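Local structure of N-acetyltransferase (Staphylococcus aureus subsp. aureus, 4LUA) at residues 54-59 / 70-75; 141-146 / 154-159. The protein probably transfers an acetyl group from acetyl-coenzyme A to an amine acceptor, as a member of the GNAT family of N-acetyltransferases. All blocks are in the same frame, centred on the assembly; numbering follows the deposited sequence.

In the fold
From the N terminus, the chain lays down strand 6-9 and helices 15-25 and 41-48 before reaching contact 1, where strand 55-62 turns back into strand 65-75. This closes a short antiparallel hairpin in the middle of the sheet 6-9, 55-62, 65-75, 83-91. The chain then runs through strand 83-91, helix 96-112, strand 117-123 and helix 127-135 before contact 2 closes a second hairpin, strand 139-150 with strand 153-163, in the sheet that strand 117-123 completes. The two closures follow in series, neither nested nor crossed. Their centres lie about 21 Å apart and their nearest atoms about 8 Å, without touching, both within one GNAT domain.

Contact 1 (54-59 / 70-75); sequences KCIVFG and AALEQI
Ile56 and Leu72 meet on the face of the hairpin that also carries Phe58 and Ala70. Ile56 CG1 stands anti to the backbone N (chi1 -178°), which places CG2 between the N and the carbonyl carbon; this methyl branch meets Leu72 CB at 3.8 Å, the two side chains crossing at a slant. Next along, the Phe58 ring leans across the strand, its CE2 coming to 4.3 Å from Leu72 CB while CD2 lies 3.8 Å from Ala70 O. Tyr109 and Phe105 of helix 96-112 set their rings edge-to-face with Phe58, and Leu72 also touches Tyr109. On the other face Ala71 CB is approached by Val57 CG2 and by Cys55 SG, each 4.1 Å away, and Ile47 of helix 41-48 touches both Cys55 and Val57. Between the two layers the backbones pair antiparallel. Ile56 and Leu72 bond in both directions, Leu72 N to Ile56 O being the straighter at 2.9 Å, and Phe58 N reaches Ala70 O at 2.9 Å. At the outer end, Gln74 N bonds Lys54 O, while the Gln74 amide turns to His82 and the Glu73 carboxylate forms a salt bridge with Lys87. The chemistry thus changes along the hairpin: apolar groups pack against helices from both faces, whereas the polar ends beyond them tie to strand 83-91 and its approach.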
loop_
_atom_site.group_PDB
_atom_site.type_symbol
_atom_site.label_atom_id
_atom_site.label_comp_id
_atom_site.label_asym_id
_atom_site.label_seq_id
_atom_site.Cartn_x
_atom_site.Cartn_y
_atom_site.Cartn_z
ATOM N N LYS A 54 13.683 7.360 1.813
ATOM C CA LYS A 54 12.906 7.321 0.570
ATOM C C LYS A 54 11.556 6.573 0.694
ATOM O O LYS A 54 11.440 5.350 0.915
ATOM C CB LYS A 54 13.724 6.828 -0.637
ATOM C CG LYS A 54 13.126 7.148 -2.039
ATOM C CD LYS A 54 13.453 8.588 -2.535
ATOM C CE LYS A 54 12.205 9.508 -2.603
ATOM N NZ LYS A 54 11.832 9.968 -3.993
ATOM N N CYS A 55 10.521 7.371 0.526
ATOM C CA CYS A 55 9.154 6.912 0.567
ATOM C C CYS A 55 8.429 7.859 -0.335
ATOM O O CYS A 55 8.456 9.088 -0.088
ATOM C CB CYS A 55 8.594 7.122 1.967
ATOM S SG CYS A 55 7.011 6.382 2.221
ATOM N N ILE A 56 7.789 7.346 -1.356
ATOM C CA ILE A 56 6.955 8.172 -2.200
ATOM C C ILE A 56 5.512 7.724 -1.985
ATOM O O ILE A 56 5.206 6.528 -1.941
ATOM C CB ILE A 56 7.350 8.092 -3.691
ATOM C CG1 ILE A 56 6.461 9.039 -4.503
ATOM C CG2 ILE A 56 7.125 6.727 -4.267
ATOM C CD1 ILE A 56 6.950 9.287 -5.906
ATOM N N VAL A 57 4.621 8.686 -1.818
ATOM C CA VAL A 57 3.207 8.413 -1.527
ATOM C C VAL A 57 2.307 8.850 -2.655
ATOM O O VAL A 57 2.428 9.969 -3.177
ATOM C CB VAL A 57 2.802 9.167 -0.215
ATOM C CG1 VAL A 57 1.323 8.853 0.140
ATOM C CG2 VAL A 57 3.762 8.802 0.934
ATOM N N PHE A 58 1.389 7.961 -3.061
ATOM C CA PHE A 58 0.498 8.282 -4.172
ATOM C C PHE A 58 -0.932 8.364 -3.696
ATOM O O PHE A 58 -1.338 7.537 -2.806
ATOM C CB PHE A 58 0.599 7.128 -5.196
ATOM C CG PHE A 58 2.019 6.897 -5.677
ATOM C CD1 PHE A 58 2.606 7.883 -6.463
ATOM C CD2 PHE A 58 2.739 5.717 -5.378
ATOM C CE1 PHE A 58 3.931 7.728 -6.918
ATOM C CE2 PHE A 58 4.063 5.539 -5.854
ATOM C CZ PHE A 58 4.647 6.534 -6.610
ATOM N N GLY A 59 -1.701 9.265 -4.321
ATOM C CA GLY A 59 -3.133 9.345 -3.998
ATOM C C GLY A 59 -3.986 9.283 -5.246
ATOM O O GLY A 59 -3.611 9.831 -6.260
ATOM N N ALA A 70 -1.469 4.607 -1.655
ATOM C CA ALA A 70 -0.472 3.598 -1.246
ATOM C C ALA A 70 0.879 4.284 -1.318
ATOM O O ALA A 70 1.020 5.281 -2.025
ATOM C CB ALA A 70 -0.555 2.342 -2.172
ATOM N N ALA A 71 1.848 3.737 -0.574
ATOM C CA ALA A 71 3.205 4.283 -0.514
ATOM C C ALA A 71 4.210 3.186 -0.972
ATOM O O ALA A 71 4.000 1.974 -0.810
ATOM C CB ALA A 71 3.470 4.720 0.902
ATOM N N LEU A 72 5.286 3.657 -1.590
ATOM C CA LEU A 72 6.343 2.786 -2.010
ATOM C C LEU A 72 7.527 3.241 -1.159
ATOM O O LEU A 72 8.051 4.358 -1.320
ATOM C CB LEU A 72 6.561 3.012 -3.519
ATOM C CG LEU A 72 7.622 2.186 -4.189
ATOM C CD1 LEU A 72 7.358 0.685 -3.948
ATOM C CD2 LEU A 72 7.689 2.523 -5.703
ATOM N N GLU A 73 7.974 2.344 -0.282
ATOM C CA GLU A 73 9.047 2.678 0.664
ATOM C C GLU A 73 10.291 1.921 0.226
ATOM O O GLU A 73 10.252 0.700 0.032
ATOM C CB GLU A 73 8.633 2.308 2.111
ATOM C CG GLU A 73 9.787 2.556 3.120
ATOM C CD GLU A 73 9.442 2.193 4.565
ATOM O OE1 GLU A 73 10.262 2.482 5.468
ATOM O OE2 GLU A 73 8.367 1.597 4.806
ATOM N N GLN A 74 11.402 2.623 0.043
ATOM C CA GLN A 74 12.649 1.936 -0.215
ATOM C C GLN A 74 13.351 1.680 1.134
ATOM O O GLN A 74 13.675 2.642 1.876
ATOM C CB GLN A 74 13.547 2.793 -1.133
ATOM C CG GLN A 74 14.337 2.007 -2.196
ATOM C CD GLN A 74 14.348 2.695 -3.574
ATOM O OE1 GLN A 74 13.612 3.657 -3.812
ATOM N NE2 GLN A 74 15.183 2.195 -4.480
ATOM N N ILE A 75 13.619 0.420 1.426
ATOM C CA ILE A 75 14.435 0.030 2.568
ATOM C C ILE A 75 15.910 0.119 2.192
ATOM O O ILE A 75 16.356 -0.635 1.311
ATOM C CB ILE A 75 14.200 -1.430 2.963
ATOM C CG1 ILE A 75 12.734 -1.669 3.311
ATOM C CG2 ILE A 75 15.095 -1.764 4.126
ATOM C CD1 ILE A 75 12.148 -0.587 4.211
#

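Contact 2 (141-146 / 154-159); sequences LGFEKN and YFDEHW
The antiparallel hairpin of strands 139-150 and 153-163 carries a classic beta bulge at the end of the contact away from its connecting turn: Leu141 and Gly142 both face Trp159, and their backbone N atoms share Trp159 O, at 2.8 Å from Leu141 N and 3.1 Å from Gly142 N, approaching from the same face of its plane. Trp159 N answers to Gly142 O from above the carbonyl plane. Past the bulge, regular pairing resumes, with Glu144 and Glu157 joined by two backbone bonds. The Glu144 side chain, extended with CG anti to the backbone N (chi1 -172°), runs alongside the Trp159 indole, carboxylate and ring planes only 26° apart. Its OE1 accepts a hydrogen bond from Trp159 NE1 on the anti lone pair at 2.9 Å, and Glu144 CB lies at the ring's edge. On the other face Phe143 crosses His158 obliquely, CD1 to NE2 3.6 Å, and its CZ lies 3.5 Å from Asp156 CB. Where the first strand turns a corner at Lys145 and Asn146, Asp156 OD1 receives Asn146 N at 2.9 Å, on the anti side and 15° out of the carboxylate plane. A water 2.8 Å from Asn146 OD1 can also bridge it to Asp156 OD1, a less certain link than the direct backbone bond. Strand 153-163 is also bonded to strand 117-123, through His158 and Ile122. A hairpin following the last helix, its second strand inserted between strands 117-123 and 139-150, is consistent with the C-terminal part of the GNAT fold.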
loop_
_atom_site.group_PDB
_atom_site.type_symbol
_atom_site.label_atom_id
_atom_site.label_comp_id
_atom_site.label_asym_id
_atom_site.label_seq_id
_atom_site.Cartn_x
_atom_site.Cartn_y
_atom_site.Cartn_z
ATOM N N LEU A 141 6.459 -15.261 -2.173
ATOM C CA LEU A 141 7.835 -15.349 -1.686
ATOM C C LEU A 141 7.796 -16.305 -0.526
ATOM O O LEU A 141 8.557 -17.309 -0.487
ATOM C CB LEU A 141 8.265 -13.916 -1.227
ATOM C CG LEU A 141 9.767 -13.803 -0.899
ATOM C CD1 LEU A 141 10.212 -12.327 -1.033
ATOM C CD2 LEU A 141 10.154 -14.344 0.506
ATOM N N GLY A 142 6.959 -16.014 0.451
ATOM C CA GLY A 142 6.980 -16.896 1.608
ATOM C C GLY A 142 5.967 -16.539 2.677
ATOM O O GLY A 142 4.999 -15.801 2.385
ATOM N N PHE A 143 6.174 -17.052 3.878
ATOM C CA PHE A 143 5.207 -16.930 4.989
ATOM C C PHE A 143 6.033 -16.661 6.218
ATOM O O PHE A 143 6.976 -17.428 6.575
ATOM C CB PHE A 143 4.400 -18.233 5.151
ATOM C CG PHE A 143 3.525 -18.278 6.400
ATOM C CD1 PHE A 143 2.259 -17.679 6.389
ATOM C CD2 PHE A 143 3.941 -18.945 7.529
ATOM C CE1 PHE A 143 1.437 -17.735 7.560
ATOM C CE2 PHE A 143 3.153 -18.991 8.703
ATOM C CZ PHE A 143 1.889 -18.386 8.697
ATOM N N GLU A 144 5.744 -15.540 6.879
ATOM C CA GLU A 144 6.483 -15.152 8.063
ATOM C C GLU A 144 5.547 -15.159 9.298
ATOM O O GLU A 144 4.519 -14.490 9.298
ATOM C CB GLU A 144 7.043 -13.768 7.853
ATOM C CG GLU A 144 7.995 -13.404 9.017
ATOM C CD GLU A 144 8.519 -11.968 8.939
ATOM O OE1 GLU A 144 8.233 -11.229 7.971
ATOM O OE2 GLU A 144 9.208 -11.546 9.896
ATOM N N LYS A 145 5.906 -15.896 10.341
ATOM C CA LYS A 145 5.105 -15.899 11.590
ATOM C C LYS A 145 5.315 -14.580 12.355
ATOM O O LYS A 145 6.437 -14.039 12.350
ATOM C CB LYS A 145 5.500 -17.083 12.479
ATOM C CG LYS A 145 4.972 -18.377 11.932
ATOM C CD LYS A 145 4.069 -19.057 12.941
ATOM C CE LYS A 145 4.769 -19.310 14.272
ATOM N NZ LYS A 145 3.847 -19.942 15.273
ATOM N N ASN A 146 4.256 -14.050 12.984
ATOM C CA ASN A 146 4.392 -12.846 13.822
ATOM C C ASN A 146 5.123 -11.726 13.056
ATOM O O ASN A 146 6.037 -11.062 13.595
ATOM C CB ASN A 146 5.127 -13.197 15.110
ATOM C CG ASN A 146 4.434 -14.312 15.861
ATOM O OD1 ASN A 146 3.205 -14.290 16.011
ATOM N ND2 ASN A 146 5.196 -15.313 16.306
ATOM N N TYR A 154 -0.389 -9.705 17.282
ATOM C CA TYR A 154 0.469 -10.155 16.176
ATOM C C TYR A 154 -0.311 -10.841 15.076
ATOM O O TYR A 154 -1.305 -11.571 15.348
ATOM C CB TYR A 154 1.485 -11.195 16.667
ATOM C CG TYR A 154 2.650 -10.639 17.445
ATOM C CD1 TYR A 154 2.687 -10.734 18.837
ATOM C CD2 TYR A 154 3.719 -10.032 16.789
ATOM C CE1 TYR A 154 3.741 -10.227 19.551
ATOM C CE2 TYR A 154 4.789 -9.519 17.516
ATOM C CZ TYR A 154 4.786 -9.615 18.887
ATOM O OH TYR A 154 5.844 -9.107 19.612
ATOM N N PHE A 155 0.196 -10.677 13.849
ATOM C CA PHE A 155 -0.325 -11.430 12.702
ATOM C C PHE A 155 0.791 -12.076 11.922
ATOM O O PHE A 155 1.893 -11.490 11.743
ATOM C CB PHE A 155 -1.126 -10.526 11.754
ATOM C CG PHE A 155 -2.444 -10.049 12.347
ATOM C CD1 PHE A 155 -2.483 -8.953 13.176
ATOM C CD2 PHE A 155 -3.626 -10.712 12.067
ATOM C CE1 PHE A 155 -3.705 -8.517 13.742
ATOM C CE2 PHE A 155 -4.831 -10.275 12.605
ATOM C CZ PHE A 155 -4.860 -9.173 13.434
ATOM N N ASP A 156 0.495 -13.286 11.431
ATOM C CA ASP A 156 1.372 -13.900 10.425
ATOM C C ASP A 156 1.077 -13.273 9.049
ATOM O O ASP A 156 -0.033 -12.819 8.782
ATOM C CB ASP A 156 1.039 -15.392 10.311
ATOM C CG ASP A 156 1.178 -16.140 11.594
ATOM O OD1 ASP A 156 1.924 -15.682 12.506
ATOM O OD2 ASP A 156 0.499 -17.212 11.716
ATOM N N GLU A 157 2.086 -13.204 8.181
ATOM C CA GLU A 157 1.884 -12.629 6.860
ATOM C C GLU A 157 2.469 -13.477 5.762
ATOM O O GLU A 157 3.545 -14.111 5.954
ATOM C CB GLU A 157 2.535 -11.264 6.769
ATOM C CG GLU A 157 1.834 -10.234 7.654
ATOM C CD GLU A 157 2.340 -8.890 7.428
ATOM O OE1 GLU A 157 3.557 -8.621 7.674
ATOM O OE2 GLU A 157 1.527 -8.049 6.983
ATOM N N HIS A 158 1.817 -13.428 4.609
ATOM C CA HIS A 158 2.434 -13.895 3.355
ATOM C C HIS A 158 3.228 -12.734 2.772
ATOM O O HIS A 158 2.824 -11.558 2.842
ATOM C CB HIS A 158 1.420 -14.370 2.317
ATOM C CG HIS A 158 0.766 -15.651 2.708
ATOM N ND1 HIS A 158 -0.566 -15.714 3.081
ATOM C CD2 HIS A 158 1.273 -16.893 2.878
ATOM C CE1 HIS A 158 -0.858 -16.961 3.422
ATOM N NE2 HIS A 158 0.250 -17.691 3.361
ATOM N N TRP A 159 4.377 -13.052 2.164
ATOM C CA TRP A 159 5.117 -12.050 1.430
ATOM C C TRP A 159 5.020 -12.432 -0.041
ATOM O O TRP A 159 5.174 -13.589 -0.403
ATOM C CB TRP A 159 6.616 -12.139 1.833
ATOM C CG TRP A 159 6.851 -11.448 3.131
ATOM C CD1 TRP A 159 6.905 -12.016 4.409
ATOM C CD2 TRP A 159 7.030 -10.034 3.294
ATOM N NE1 TRP A 159 7.136 -11.005 5.333
ATOM C CE2 TRP A 159 7.201 -9.793 4.687
ATOM C CE3 TRP A 159 7.064 -8.956 2.397
ATOM C CZ2 TRP A 159 7.420 -8.487 5.196
ATOM C CZ3 TRP A 159 7.292 -7.670 2.899
ATOM C CH2 TRP A 159 7.455 -7.464 4.300
HETATM O O HOH W 1 2.118 -17.199 14.674
HETATM O O HOH W 2 0.804 -14.062 14.582
#